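Local coordinates for protein dimethylsulfoniopropionate lyase (Roseovarius nubinhibens, PDB 4B29) that probably cleaves dimethylsulfoniopropionate to release dimethyl sulfide, using a zinc ion held in a cupin-type beta fold, at residues His30-Ala35 and Ala49-Asp54. Sequence-based numbering, arbitrary orientation. Where two conformers were deposited one is given.
Sequences HLLEAA and ATWPED
Trp51 points the benzo end of its indole at the flank of the helix, meeting Leu32 and Ala35, which lie three residues apart on neighbouring turns. Leu32 comes at the rim of the ring, close to its plane: methyl CD1 of Leu32 sits 3.9 Å from CZ2 of Trp51. Its CG is anti to the backbone N (chi1 -170°), which brings methyl CD1 to the indole edge. Ala35 adds its backbone as well as its methyl. The carbonyl C of Ala35 lies oblique to the ring, 4.0 Å from CH2 of Trp51, and CB of Ala35 touches the same CH2 of Trp51 at 4.1 Å. The contact is van der Waals packing, apolar between the side chains, with no hydrogen bond between 30-35 and 49-54, and the two backbones stay well apart, 10.0 Å from CA of Ala35 to CA of Trp51. A single long side chain spans that gap; a chi1 of -171° swings the indole of Trp51 away from its own N and carries it toward the helix. CD of Pro52, the next residue, lies 3.6 Å above one face of the Trp51 indole, offset toward the rim.

Beyond the two segments, the ring of His39, one turn beyond Ala35 on helix 24-41, meets Trp51 with the planes about 55° apart, while Glu53 makes a salt bridge to Arg36. The indole thus ties the loop between helix 43-48 and strand 56-57 back onto helix 24-41, away from the zinc site; the same helix rests through Leu31 on helix 83-92, and through Leu31 and Ala35 on strand 115-122.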
loop_
_atom_site.group_PDB
_atom_site.type_symbol
_atom_site.label_atom_id
_atom_site.label_comp_id
_atom_site.label_asym_id
_atom_site.label_seq_id
_atom_site.Cartn_x
_atom_site.Cartn_y
_atom_site.Cartn_z
ATOM N N HIS A 30 0.572 4.352 16.448
ATOM C CA HIS A 30 0.068 5.628 15.993
ATOM C C HIS A 30 -0.363 5.488 14.507
ATOM O O HIS A 30 -1.426 6.020 14.118
ATOM C CB HIS A 30 1.142 6.707 16.170
ATOM C CG HIS A 30 0.768 8.011 15.537
ATOM N ND1 HIS A 30 -0.158 8.871 16.099
ATOM C CD2 HIS A 30 1.180 8.594 14.381
ATOM C CE1 HIS A 30 -0.289 9.939 15.319
ATOM N NE2 HIS A 30 0.502 9.790 14.268
ATOM N N LEU A 31 0.432 4.748 13.746
ATOM C CA LEU A 31 0.120 4.508 12.316
ATOM C C LEU A 31 -1.195 3.731 12.234
ATOM O O LEU A 31 -2.052 4.051 11.381
ATOM C CB LEU A 31 1.226 3.746 11.630
ATOM C CG LEU A 31 0.901 3.168 10.234
ATOM C CD1 LEU A 31 0.411 4.296 9.261
ATOM C CD2 LEU A 31 2.061 2.456 9.612
ATOM N N LEU A 32 -1.380 2.701 13.074
ATOM C CA LEU A 32 -2.643 1.964 12.991
ATOM C C LEU A 32 -3.846 2.835 13.275
ATOM O O LEU A 32 -4.892 2.698 12.641
ATOM C CB LEU A 32 -2.598 0.729 13.937
ATOM C CG LEU A 32 -3.776 -0.235 13.748
ATOM C CD1 LEU A 32 -3.678 -0.969 12.405
ATOM C CD2 LEU A 32 -3.776 -1.267 14.955
ATOM N N GLU A 33 -3.721 3.756 14.252
ATOM C CA GLU A 33 -4.806 4.667 14.561
ATOM C C GLU A 33 -5.128 5.551 13.337
ATOM O O GLU A 33 -6.286 5.787 13.048
ATOM C CB GLU A 33 -4.432 5.543 15.773
ATOM C CG GLU A 33 -4.328 4.759 17.083
ATOM C CD GLU A 33 -3.569 5.518 18.201
ATOM O OE1 GLU A 33 -3.118 6.657 17.980
ATOM O OE2 GLU A 33 -3.399 4.948 19.304
ATOM N N ALA A 34 -4.092 6.034 12.680
ATOM C CA ALA A 34 -4.261 6.903 11.519
ATOM C C ALA A 34 -4.907 6.113 10.387
ATOM O O ALA A 34 -5.798 6.651 9.709
ATOM C CB ALA A 34 -2.931 7.482 11.071
ATOM N N ALA A 35 -4.538 4.838 10.264
ATOM C CA ALA A 35 -5.150 3.982 9.213
ATOM C C ALA A 35 -6.615 3.716 9.514
ATOM O O ALA A 35 -7.459 3.714 8.622
ATOM C CB ALA A 35 -4.364 2.675 9.065
ATOM N N ALA A 49 -14.907 -3.431 3.585
ATOM C CA ALA A 49 -14.622 -4.297 4.780
ATOM C C ALA A 49 -14.898 -3.547 6.056
ATOM O O ALA A 49 -14.606 -2.345 6.146
ATOM C CB ALA A 49 -13.157 -4.750 4.751
ATOM N N THR A 50 -15.422 -4.256 7.067
ATOM C CA THR A 50 -15.534 -3.670 8.388
ATOM C C THR A 50 -14.155 -3.652 9.040
ATOM O O THR A 50 -13.372 -4.604 8.899
ATOM C CB THR A 50 -16.500 -4.556 9.224
ATOM O OG1 THR A 50 -17.760 -4.544 8.545
ATOM C CG2 THR A 50 -16.713 -3.966 10.615
ATOM N N TRP A 51 -13.843 -2.598 9.791
ATOM C CA TRP A 51 -12.544 -2.570 10.456
ATOM C C TRP A 51 -12.548 -3.614 11.569
ATOM O O TRP A 51 -13.463 -3.607 12.348
ATOM C CB TRP A 51 -12.328 -1.201 11.089
ATOM C CG TRP A 51 -10.906 -1.030 11.618
ATOM C CD1 TRP A 51 -10.506 -1.141 12.926
ATOM C CD2 TRP A 51 -9.743 -0.762 10.856
ATOM N NE1 TRP A 51 -9.154 -0.933 13.018
ATOM C CE2 TRP A 51 -8.652 -0.680 11.767
ATOM C CE3 TRP A 51 -9.501 -0.543 9.483
ATOM C CZ2 TRP A 51 -7.344 -0.417 11.360
ATOM C CZ3 TRP A 51 -8.176 -0.251 9.079
ATOM C CH2 TRP A 51 -7.117 -0.207 10.019
ATOM N N PRO A 52 -11.526 -4.479 11.616
ATOM C CA PRO A 52 -11.551 -5.620 12.565
ATOM C C PRO A 52 -11.457 -5.154 14.033
ATOM O O PRO A 52 -10.794 -4.165 14.319
ATOM C CB PRO A 52 -10.328 -6.447 12.161
ATOM C CG PRO A 52 -9.501 -5.649 11.190
ATOM C CD PRO A 52 -10.361 -4.477 10.706
ATOM N N GLU A 53 -12.129 -5.860 14.935
ATOM C CA GLU A 53 -12.060 -5.514 16.335
ATOM C C GLU A 53 -10.973 -6.345 17.050
ATOM O O GLU A 53 -10.743 -6.162 18.258
ATOM C CB GLU A 53 -13.452 -5.687 16.990
ATOM C CG GLU A 53 -14.414 -4.506 16.708
ATOM C CD GLU A 53 -13.817 -3.114 17.043
ATOM O OE1 GLU A 53 -13.352 -2.904 18.190
ATOM O OE2 GLU A 53 -13.820 -2.224 16.148
ATOM N N ASP A 54 -10.281 -7.219 16.315
ATOM C CA ASP A 54 -9.354 -8.145 16.963
ATOM C C ASP A 54 -7.874 -7.943 16.627
ATOM O O ASP A 54 -7.079 -8.861 16.782
ATOM C CB ASP A 54 -9.770 -9.582 16.671
ATOM C CG ASP A 54 -9.665 -9.935 15.198
ATOM O OD1 ASP A 54 -9.318 -9.056 14.358
ATOM O OD2 ASP A 54 -9.922 -11.115 14.859
#